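Local coordinates for protein polysaccharide deacetylase (Streptococcus pyogenes, PDB 6DQ3) that removes N-acetyl groups from the linkage unit of streptococcal rhamnopolysaccharides in the cell wall, as a zinc-dependent carbohydrate esterase of family 4, at residues I9-Y14 with L208-I213; Q40-K45 with K92-K97; E47-L52 with A68-W73. All blocks are in the same frame, centred on the assembly; numbering follows the deposited sequence.

Contact 1: I9-Y14 with L208-I213; sequences IPILMY and LSLNRI
Met-13 lays its sulfur over one face of the Arg-212 guanidinium. Met-13 SD sits 3.3 Å from Arg-212 NH2, set off toward the rim of the flat group. CG of Met-13 lies over the same face, near CZ of Arg-212; the two side chains cross at about a right angle. CG of Met-13 runs anti to the backbone N (chi1 175°), and the bend at chi3 then turns the methyl end. Ile-11 fills the hollow next to this. Its CG2 branch presses on the Arg-212 stem, 3.6 Å from CG. Its CG1 branch runs back toward the start of strand 210-213, and CD1 ends 3.6 Å from Asn-211 O and also meets CB and CD1 of Leu-210. Ile-213 CD1 rests on Pro-10 CB, at 3.7 Å, while Leu-12 CD2 packs on Ile-213 CB. The Leu-12 and Ile-213 side chains lie side by side and point the same way.

Two backbone bonds fix this parallel pairing around Leu-12 and Ile-213. Ile-213 N gives to Ile-11 O at 2.8 Å, and Met-13 N gives to Ile-213 O at 2.8 Å. The short strand segments run at 60° to each other, and the pairing continues from Met-13 to Ile-215. Before it, a water takes the N-H of Ile-11 and gives a weak bond to Asn-211 O.

The charge of Arg-212 is paired with Asp-77, and Thr-75 and Thr-195 take further N-H groups. The Arg-212 side chain lies about 7 Å from a bound zinc ion and about 4 Å from a bound acetate, consistent with a place beside the metal pocket. The contact is buried in the central sheet. Strand 8-14 lies between strands 71-77 and 210-214, strand 192-198 flanks 210-214 on its other edge, and helix 54-63 packs on Leu-210.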
loop_
_atom_site.group_PDB
_atom_site.type_symbol
_atom_site.label_atom_id
_atom_site.label_comp_id
_atom_site.label_asym_id
_atom_site.label_seq_id
_atom_site.Cartn_x
_atom_site.Cartn_y
_atom_site.Cartn_z
ATOM N N ILE A 9 0.946 -12.323 -7.504
ATOM C CA ILE A 9 0.841 -11.860 -6.124
ATOM C C ILE A 9 -0.371 -10.944 -6.004
ATOM O O ILE A 9 -0.424 -9.904 -6.679
ATOM C CB ILE A 9 2.114 -11.123 -5.682
ATOM C CG1 ILE A 9 3.322 -12.061 -5.680
ATOM C CG2 ILE A 9 1.924 -10.502 -4.302
ATOM C CD1 ILE A 9 4.633 -11.364 -5.356
ATOM N N PRO A 10 -1.360 -11.279 -5.173
ATOM C CA PRO A 10 -2.444 -10.323 -4.908
ATOM C C PRO A 10 -1.949 -9.181 -4.032
ATOM O O PRO A 10 -1.388 -9.401 -2.956
ATOM C CB PRO A 10 -3.509 -11.167 -4.197
ATOM C CG PRO A 10 -2.734 -12.283 -3.554
ATOM C CD PRO A 10 -1.556 -12.563 -4.471
ATOM N N ILE A 11 -2.143 -7.962 -4.512
ATOM C CA ILE A 11 -1.753 -6.753 -3.798
ATOM C C ILE A 11 -3.046 -6.028 -3.451
ATOM O O ILE A 11 -3.649 -5.373 -4.306
ATOM C CB ILE A 11 -0.827 -5.861 -4.629
ATOM C CG1 ILE A 11 0.430 -6.615 -5.065
ATOM C CG2 ILE A 11 -0.447 -4.614 -3.836
ATOM C CD1 ILE A 11 1.250 -5.838 -6.074
ATOM N N LEU A 12 -3.483 -6.147 -2.200
ATOM C CA LEU A 12 -4.745 -5.557 -1.790
ATOM C C LEU A 12 -4.567 -4.071 -1.526
ATOM O O LEU A 12 -3.590 -3.645 -0.902
ATOM C CB LEU A 12 -5.280 -6.256 -0.540
ATOM C CG LEU A 12 -5.451 -7.774 -0.651
ATOM C CD1 LEU A 12 -6.135 -8.314 0.608
ATOM C CD2 LEU A 12 -6.216 -8.167 -1.899
ATOM N N MET A 13 -5.516 -3.282 -2.017
ATOM C CA MET A 13 -5.499 -1.836 -1.846
ATOM C C MET A 13 -6.639 -1.439 -0.917
ATOM O O MET A 13 -7.808 -1.447 -1.319
ATOM C CB MET A 13 -5.619 -1.110 -3.184
ATOM C CG MET A 13 -5.732 0.405 -3.030
ATOM S SD MET A 13 -5.779 1.301 -4.590
ATOM C CE MET A 13 -7.180 0.534 -5.390
ATOM N N TYR A 14 -6.282 -1.087 0.313
ATOM C CA TYR A 14 -7.178 -0.519 1.309
ATOM C C TYR A 14 -6.993 0.994 1.367
ATOM O O TYR A 14 -5.950 1.529 0.994
ATOM C CB TYR A 14 -6.892 -1.096 2.704
ATOM C CG TYR A 14 -7.281 -2.535 2.927
ATOM C CD1 TYR A 14 -6.385 -3.559 2.675
ATOM C CD2 TYR A 14 -8.536 -2.868 3.415
ATOM C CE1 TYR A 14 -6.730 -4.878 2.881
ATOM C CE2 TYR A 14 -8.892 -4.181 3.629
ATOM C CZ TYR A 14 -7.987 -5.184 3.359
ATOM O OH TYR A 14 -8.338 -6.493 3.571
ATOM N N LEU A 208 7.217 -1.306 -11.896
ATOM C CA LEU A 208 6.858 0.030 -11.439
ATOM C C LEU A 208 5.418 0.403 -11.773
ATOM O O LEU A 208 5.040 1.573 -11.623
ATOM C CB LEU A 208 7.805 1.071 -12.033
ATOM C CG LEU A 208 9.247 0.964 -11.542
ATOM C CD1 LEU A 208 10.141 1.953 -12.291
ATOM C CD2 LEU A 208 9.360 1.180 -10.040
ATOM N N SER A 209 4.610 -0.562 -12.201
ATOM C CA SER A 209 3.219 -0.314 -12.551
ATOM C C SER A 209 2.374 -1.559 -12.275
ATOM O O SER A 209 1.654 -2.071 -13.133
ATOM C CB SER A 209 3.119 0.123 -14.011
ATOM O OG SER A 209 3.771 -0.806 -14.864
ATOM N N LEU A 210 2.425 -2.040 -11.033
ATOM C CA LEU A 210 1.768 -3.287 -10.668
ATOM C C LEU A 210 0.278 -3.100 -10.404
ATOM O O LEU A 210 -0.149 -2.083 -9.846
ATOM C CB LEU A 210 2.424 -3.871 -9.419
ATOM C CG LEU A 210 3.892 -4.272 -9.545
ATOM C CD1 LEU A 210 4.529 -4.469 -8.177
ATOM C CD2 LEU A 210 4.003 -5.536 -10.381
ATOM N N ASN A 211 -0.505 -4.114 -10.782
ATOM C CA ASN A 211 -1.934 -4.122 -10.507
ATOM C C ASN A 211 -2.188 -4.205 -9.004
ATOM O O ASN A 211 -1.370 -4.729 -8.244
ATOM C CB ASN A 211 -2.627 -5.327 -11.159
ATOM C CG ASN A 211 -2.578 -5.313 -12.671
ATOM O OD1 ASN A 211 -2.292 -4.299 -13.301
ATOM N ND2 ASN A 211 -2.881 -6.465 -13.266
ATOM N N ARG A 212 -3.357 -3.723 -8.584
ATOM C CA ARG A 212 -3.824 -3.928 -7.218
ATOM C C ARG A 212 -5.287 -4.341 -7.231
ATOM O O ARG A 212 -6.010 -4.118 -8.204
ATOM C CB ARG A 212 -3.631 -2.669 -6.360
ATOM C CG ARG A 212 -2.167 -2.361 -6.071
ATOM C CD ARG A 212 -2.011 -1.436 -4.874
ATOM N NE ARG A 212 -2.302 -0.044 -5.205
ATOM C CZ ARG A 212 -2.284 0.952 -4.326
ATOM N NH1 ARG A 212 -1.992 0.712 -3.050
ATOM N NH2 ARG A 212 -2.560 2.185 -4.719
ATOM N N ILE A 213 -5.706 -4.969 -6.136
ATOM C CA ILE A 213 -7.083 -5.414 -5.947
ATOM C C ILE A 213 -7.743 -4.423 -4.999
ATOM O O ILE A 213 -7.350 -4.319 -3.832
ATOM C CB ILE A 213 -7.148 -6.843 -5.391
ATOM C CG1 ILE A 213 -6.589 -7.837 -6.410
ATOM C CG2 ILE A 213 -8.581 -7.190 -4.994
ATOM C CD1 ILE A 213 -6.212 -9.184 -5.805
HETATM O O HOH W 1 -2.744 -7.222 -7.237
#

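Contact 2: Q40-K45 with K92-K97; sequences QLQKMK and KKYDAK
Tyr-94 lays one ring face on the backbone of helix 34-46. Gln-42 N stands 3.9 Å above the ring plane, over its centre. Leu-41 CB meets CD2 of Tyr-94 at 3.8 Å. Gln-42 CB lies 3.5 Å from Tyr-94 OH, and the rest of the glutamine runs on extended. Lys-93 CG lies over the opposite face, toward its rim.

Lys-45 reaches across to the turn. Its CG is anti to the backbone N (chi1 -161°), and a bend at chi2 carries the amine to two carbonyls. Both bonds are weak: NZ is 3.0 Å from Tyr-94 O and 3.4 Å from Asp-95 O. The Asp-95 carboxylate stays beyond a salt bridge.

Further out, a Schellman motif ends helix 81-93 and sets this turn. Asp-95, with positive phi, is its C-prime residue; its N bonds to Lys-92 O, and Ala-96 N bonds back to Leu-91 O. Asp-38, one turn before Gln-42 on helix 34-46, accepts from the Tyr-94 hydroxyl and forms a salt bridge with Lys-93. The contact is plain surface packing: the C-terminal end of helix 81-93 rests on helix 34-46, and Phe-51 of strand 50-51 lies beneath, against Leu-41, Lys-45 and Ala-96.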
loop_
_atom_site.group_PDB
_atom_site.type_symbol
_atom_site.label_atom_id
_atom_site.label_comp_id
_atom_site.label_asym_id
_atom_site.label_seq_id
_atom_site.Cartn_x
_atom_site.Cartn_y
_atom_site.Cartn_z
ATOM N N GLN A 40 -11.744 -10.405 7.291
ATOM C CA GLN A 40 -10.921 -10.668 6.115
ATOM C C GLN A 40 -9.553 -11.205 6.517
ATOM O O GLN A 40 -9.075 -12.196 5.955
ATOM C CB GLN A 40 -10.775 -9.396 5.283
ATOM C CG GLN A 40 -12.051 -8.957 4.589
ATOM C CD GLN A 40 -11.939 -7.557 4.021
ATOM O OE1 GLN A 40 -11.002 -6.822 4.335
ATOM N NE2 GLN A 40 -12.895 -7.181 3.183
ATOM N N LEU A 41 -8.909 -10.569 7.497
ATOM C CA LEU A 41 -7.601 -11.046 7.928
ATOM C C LEU A 41 -7.700 -12.427 8.560
ATOM O O LEU A 41 -6.839 -13.284 8.328
ATOM C CB LEU A 41 -6.972 -10.070 8.914
ATOM C CG LEU A 41 -6.399 -8.765 8.379
ATOM C CD1 LEU A 41 -5.728 -8.025 9.530
ATOM C CD2 LEU A 41 -5.420 -9.013 7.252
ATOM N N GLN A 42 -8.726 -12.655 9.387
ATOM C CA GLN A 42 -8.923 -13.973 9.970
ATOM C C GLN A 42 -8.968 -15.049 8.892
ATOM O O GLN A 42 -8.339 -16.104 9.023
ATOM C CB GLN A 42 -10.208 -13.990 10.796
ATOM C CG GLN A 42 -10.520 -15.332 11.431
ATOM C CD GLN A 42 -11.891 -15.354 12.086
ATOM O OE1 GLN A 42 -12.727 -14.489 11.827
ATOM N NE2 GLN A 42 -12.128 -16.343 12.938
ATOM N N LYS A 43 -9.710 -14.793 7.811
ATOM C CA LYS A 43 -9.852 -15.794 6.757
ATOM C C LYS A 43 -8.541 -15.994 6.002
ATOM O O LYS A 43 -8.195 -17.127 5.642
ATOM C CB LYS A 43 -10.976 -15.383 5.807
ATOM C CG LYS A 43 -11.350 -16.424 4.770
ATOM C CD LYS A 43 -12.062 -17.621 5.373
ATOM C CE LYS A 43 -12.202 -18.721 4.334
ATOM N NZ LYS A 43 -13.147 -19.789 4.763
ATOM N N MET A 44 -7.796 -14.914 5.753
ATOM C CA MET A 44 -6.483 -15.064 5.132
ATOM C C MET A 44 -5.554 -15.887 6.015
ATOM O O MET A 44 -4.817 -16.750 5.522
ATOM C CB MET A 44 -5.869 -13.695 4.850
ATOM C CG MET A 44 -6.569 -12.910 3.756
ATOM S SD MET A 44 -5.767 -11.331 3.440
ATOM C CE MET A 44 -7.182 -10.229 3.471
ATOM N N LYS A 45 -5.574 -15.636 7.327
ATOM C CA LYS A 45 -4.706 -16.373 8.237
ATOM C C LYS A 45 -5.072 -17.852 8.254
ATOM O O LYS A 45 -4.197 -18.723 8.165
ATOM C CB LYS A 45 -4.802 -15.771 9.640
ATOM C CG LYS A 45 -3.639 -16.124 10.564
ATOM C CD LYS A 45 -2.376 -15.364 10.154
ATOM C CE LYS A 45 -1.225 -15.575 11.135
ATOM N NZ LYS A 45 -0.000 -14.841 10.697
ATOM N N LYS A 92 -1.838 -6.497 14.048
ATOM C CA LYS A 92 -1.052 -7.153 15.088
ATOM C C LYS A 92 -1.773 -8.378 15.638
ATOM O O LYS A 92 -1.142 -9.408 15.916
ATOM C CB LYS A 92 -0.751 -6.173 16.221
ATOM C CG LYS A 92 0.300 -5.130 15.903
ATOM C CD LYS A 92 0.781 -4.420 17.169
ATOM C CE LYS A 92 -0.318 -3.570 17.795
ATOM N NZ LYS A 92 0.169 -2.825 18.988
ATOM N N LYS A 93 -3.092 -8.273 15.825
ATOM C CA LYS A 93 -3.879 -9.396 16.325
ATOM C C LYS A 93 -3.638 -10.652 15.504
ATOM O O LYS A 93 -3.528 -11.752 16.054
ATOM C CB LYS A 93 -5.361 -9.016 16.312
ATOM C CG LYS A 93 -6.333 -10.154 16.557
ATOM C CD LYS A 93 -7.772 -9.631 16.626
ATOM C CE LYS A 93 -8.772 -10.754 16.873
ATOM N NZ LYS A 93 -10.181 -10.263 16.860
ATOM N N TYR A 94 -3.533 -10.508 14.186
ATOM C CA TYR A 94 -3.351 -11.644 13.295
ATOM C C TYR A 94 -1.903 -11.821 12.859
ATOM O O TYR A 94 -1.629 -12.630 11.967
ATOM C CB TYR A 94 -4.283 -11.496 12.090
ATOM C CG TYR A 94 -5.733 -11.672 12.504
ATOM C CD1 TYR A 94 -6.238 -12.938 12.774
ATOM C CD2 TYR A 94 -6.573 -10.577 12.688
ATOM C CE1 TYR A 94 -7.549 -13.118 13.175
ATOM C CE2 TYR A 94 -7.894 -10.749 13.091
ATOM C CZ TYR A 94 -8.372 -12.024 13.333
ATOM O OH TYR A 94 -9.678 -12.220 13.740
ATOM N N ASP A 95 -0.970 -11.121 13.500
ATOM C CA ASP A 95 0.450 -11.235 13.182
ATOM C C ASP A 95 0.677 -11.030 11.687
ATOM O O ASP A 95 1.395 -11.786 11.026
ATOM C CB ASP A 95 1.008 -12.586 13.638
ATOM C CG ASP A 95 2.528 -12.645 13.570
ATOM O OD1 ASP A 95 3.165 -11.571 13.575
ATOM O OD2 ASP A 95 3.084 -13.763 13.503
ATOM N N ALA A 96 0.037 -9.999 11.148
ATOM C CA ALA A 96 0.102 -9.686 9.729
ATOM C C ALA A 96 0.982 -8.464 9.498
ATOM O O ALA A 96 1.052 -7.558 10.331
ATOM C CB ALA A 96 -1.301 -9.439 9.160
ATOM N N LYS A 97 1.661 -8.452 8.356
ATOM C CA LYS A 97 2.458 -7.314 7.927
ATOM C C LYS A 97 1.669 -6.519 6.892
ATOM O O LYS A 97 0.847 -7.073 6.157
ATOM C CB LYS A 97 3.799 -7.773 7.345
ATOM C CG LYS A 97 4.542 -8.786 8.221
ATOM C CD LYS A 97 6.037 -8.878 7.879
ATOM C CE LYS A 97 6.276 -9.343 6.445
ATOM N NZ LYS A 97 6.457 -10.816 6.296
#

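Contact 3: E47-L52 with A68-W73; sequences EGYYFL and AKKVVW
A beta-alpha-beta unit of strand 50-51, helix 54-63 and strand 71-77 is closed here by parallel pairing of its two strands. Tyr-50 N gives to Lys-70 O at 2.8 Å. Val-72 N then gives to Tyr-50 O, and Leu-52 N to Val-72 O. Tyr-50 thus pairs with Val-71, and Phe-51 with Val-72.

Lys-70 does most of the side-chain work. Its CB stands over the face of the Tyr-49 ring in a CH-pi contact, 3.7 Å from the centroid and 7° off the normal. The chain then runs out extended to Glu-47. NZ bonds Glu-47 O at 2.9 Å, in the carbonyl plane and on a lone pair. It also forms a salt bridge with Glu-47 OE1 at 2.9 Å, met from above the carboxylate plane. One amine therefore ties both the backbone and the side chain of Glu-47. Gly-48, in the Schellman motif that ends the preceding helix, shares a water with Lys-70: Gly-48 O accepts from it and Lys-70 N gives to it.

The Tyr-49 ring also puts its edge to the Val-71 carbonyl, with CE2 3.4 Å from O. Phe-51 and Val-72 lie side by side, CD1 to CG1 at 3.5 Å. On the face of Tyr-50 and Val-71, Leu-52 CD1 packs on Val-71 CB at 3.7 Å.

Helices 34-46 and 221-228 cover the Phe-51 and Val-72 face. Strand 8-14 is the next neighbour of strand 71-77, and the Trp-73 backbone bonds to Pro-10 and Leu-12.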
loop_
_atom_site.group_PDB
_atom_site.type_symbol
_atom_site.label_atom_id
_atom_site.label_comp_id
_atom_site.label_asym_id
_atom_site.label_seq_id
_atom_site.Cartn_x
_atom_site.Cartn_y
_atom_site.Cartn_z
ATOM N N GLU A 47 -6.470 -19.567 5.961
ATOM C CA GLU A 47 -6.080 -20.137 4.678
ATOM C C GLU A 47 -4.571 -20.219 4.505
ATOM O O GLU A 47 -4.109 -20.638 3.437
ATOM C CB GLU A 47 -6.694 -19.314 3.543
ATOM C CG GLU A 47 -8.188 -19.546 3.366
ATOM C CD GLU A 47 -8.484 -20.874 2.695
ATOM O OE1 GLU A 47 -7.894 -21.135 1.628
ATOM O OE2 GLU A 47 -9.293 -21.657 3.237
ATOM N N GLY A 48 -3.799 -19.833 5.517
ATOM C CA GLY A 48 -2.362 -19.978 5.467
ATOM C C GLY A 48 -1.626 -18.918 4.689
ATOM O O GLY A 48 -0.515 -19.181 4.220
ATOM N N TYR A 49 -2.195 -17.722 4.545
ATOM C CA TYR A 49 -1.534 -16.678 3.779
ATOM C C TYR A 49 -0.302 -16.157 4.510
ATOM O O TYR A 49 -0.302 -15.992 5.734
ATOM C CB TYR A 49 -2.497 -15.524 3.487
ATOM C CG TYR A 49 -3.204 -15.665 2.158
ATOM C CD1 TYR A 49 -4.394 -16.368 2.060
ATOM C CD2 TYR A 49 -2.669 -15.118 0.993
ATOM C CE1 TYR A 49 -5.044 -16.518 0.854
ATOM C CE2 TYR A 49 -3.314 -15.261 -0.229
ATOM C CZ TYR A 49 -4.501 -15.965 -0.292
ATOM O OH TYR A 49 -5.155 -16.122 -1.495
ATOM N N TYR A 50 0.756 -15.923 3.737
ATOM C CA TYR A 50 1.984 -15.267 4.173
ATOM C C TYR A 50 1.901 -13.797 3.778
ATOM O O TYR A 50 1.647 -13.479 2.612
ATOM C CB TYR A 50 3.182 -15.962 3.511
ATOM C CG TYR A 50 4.559 -15.453 3.875
ATOM C CD1 TYR A 50 5.031 -14.244 3.379
ATOM C CD2 TYR A 50 5.406 -16.205 4.678
ATOM C CE1 TYR A 50 6.298 -13.782 3.705
ATOM C CE2 TYR A 50 6.673 -15.755 5.004
ATOM C CZ TYR A 50 7.115 -14.543 4.516
ATOM O OH TYR A 50 8.377 -14.102 4.845
ATOM N N PHE A 51 2.095 -12.908 4.748
ATOM C CA PHE A 51 1.941 -11.473 4.532
ATOM C C PHE A 51 3.292 -10.854 4.188
ATOM O O PHE A 51 4.221 -10.882 5.001
ATOM C CB PHE A 51 1.338 -10.816 5.775
ATOM C CG PHE A 51 -0.025 -11.343 6.127
ATOM C CD1 PHE A 51 -1.150 -10.859 5.484
ATOM C CD2 PHE A 51 -0.181 -12.316 7.103
ATOM C CE1 PHE A 51 -2.403 -11.345 5.789
ATOM C CE2 PHE A 51 -1.437 -12.801 7.420
ATOM C CZ PHE A 51 -2.547 -12.317 6.764
ATOM N N LEU A 52 3.389 -10.281 2.995
ATOM C CA LEU A 52 4.671 -9.856 2.458
ATOM C C LEU A 52 5.006 -8.412 2.810
ATOM O O LEU A 52 4.126 -7.561 2.950
ATOM C CB LEU A 52 4.672 -10.003 0.936
ATOM C CG LEU A 52 4.284 -11.366 0.366
ATOM C CD1 LEU A 52 3.867 -11.209 -1.091
ATOM C CD2 LEU A 52 5.439 -12.337 0.512
ATOM N N ALA A 68 5.904 -18.734 -0.005
ATOM C CA ALA A 68 4.884 -19.648 0.488
ATOM C C ALA A 68 3.923 -19.931 -0.657
ATOM O O ALA A 68 3.962 -19.271 -1.698
ATOM C CB ALA A 68 4.144 -19.066 1.696
ATOM N N LYS A 69 3.056 -20.924 -0.458
ATOM C CA LYS A 69 2.055 -21.220 -1.476
ATOM C C LYS A 69 1.068 -20.069 -1.623
ATOM O O LYS A 69 0.698 -19.701 -2.743
ATOM C CB LYS A 69 1.325 -22.523 -1.145
ATOM C CG LYS A 69 2.156 -23.778 -1.387
ATOM C CD LYS A 69 1.396 -25.031 -0.977
ATOM C CE LYS A 69 2.279 -26.273 -1.034
ATOM N NZ LYS A 69 1.561 -27.480 -0.535
ATOM N N LYS A 70 0.642 -19.474 -0.509
ATOM C CA LYS A 70 -0.291 -18.353 -0.532
ATOM C C LYS A 70 0.385 -17.123 0.057
ATOM O O LYS A 70 0.860 -17.153 1.196
ATOM C CB LYS A 70 -1.570 -18.694 0.229
ATOM C CG LYS A 70 -2.178 -20.007 -0.224
ATOM C CD LYS A 70 -3.607 -20.147 0.243
ATOM C CE LYS A 70 -4.095 -21.568 0.051
ATOM N NZ LYS A 70 -5.115 -21.909 1.076
ATOM N N VAL A 71 0.437 -16.047 -0.729
ATOM C CA VAL A 71 1.087 -14.811 -0.321
ATOM C C VAL A 71 0.176 -13.644 -0.677
ATOM O O VAL A 71 -0.655 -13.719 -1.583
ATOM C CB VAL A 71 2.471 -14.611 -0.982
ATOM C CG1 VAL A 71 3.366 -15.811 -0.739
ATOM C CG2 VAL A 71 2.311 -14.329 -2.471
ATOM N N VAL A 72 0.361 -12.542 0.046
ATOM C CA VAL A 72 -0.411 -11.332 -0.194
ATOM C C VAL A 72 0.409 -10.140 0.271
ATOM O O VAL A 72 1.168 -10.223 1.240
ATOM C CB VAL A 72 -1.780 -11.376 0.525
ATOM C CG1 VAL A 72 -1.588 -11.531 2.028
ATOM C CG2 VAL A 72 -2.572 -10.125 0.197
ATOM N N TRP A 73 0.255 -9.023 -0.437
ATOM C CA TRP A 73 0.844 -7.747 -0.050
ATOM C C TRP A 73 -0.303 -6.813 0.316
ATOM O O TRP A 73 -1.056 -6.373 -0.558
ATOM C CB TRP A 73 1.693 -7.169 -1.179
ATOM C CG TRP A 73 2.454 -5.935 -0.793
ATOM C CD1 TRP A 73 2.679 -5.462 0.474
ATOM C CD2 TRP A 73 3.077 -5.006 -1.684
ATOM N NE1 TRP A 73 3.416 -4.303 0.420
ATOM C CE2 TRP A 73 3.672 -4.001 -0.892
ATOM C CE3 TRP A 73 3.197 -4.926 -3.075
ATOM C CZ2 TRP A 73 4.371 -2.932 -1.448
ATOM C CZ3 TRP A 73 3.891 -3.866 -3.621
ATOM C CH2 TRP A 73 4.469 -2.886 -2.809
HETATM O O HOH W 2 0.834 -20.599 2.302
#

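How the contacts relate
Contact 1 is core, contact 3 is partly buried and contact 2 lies at the surface. Contacts 1 and 3 belong to one sheet: strands 8-14 and 71-77 are neighbours in it, joined by backbone bonds of Trp-73 with Pro-10 and Leu-12. Contact 2 joins helix 34-46 to the turn that follows helix 81-93. Phe-51 links it to contact 3, and Tyr-14 and Gln-40 link it to contact 1. The chemistry follows depth. A buried arginine lies near a bound zinc ion and acetate in contact 1. Lys-45 of contact 2 reaches carbonyls weakly, while Lys-70 of contact 3 makes a salt bridge. Both later contacts are nested within the chain loop closed by contact 1.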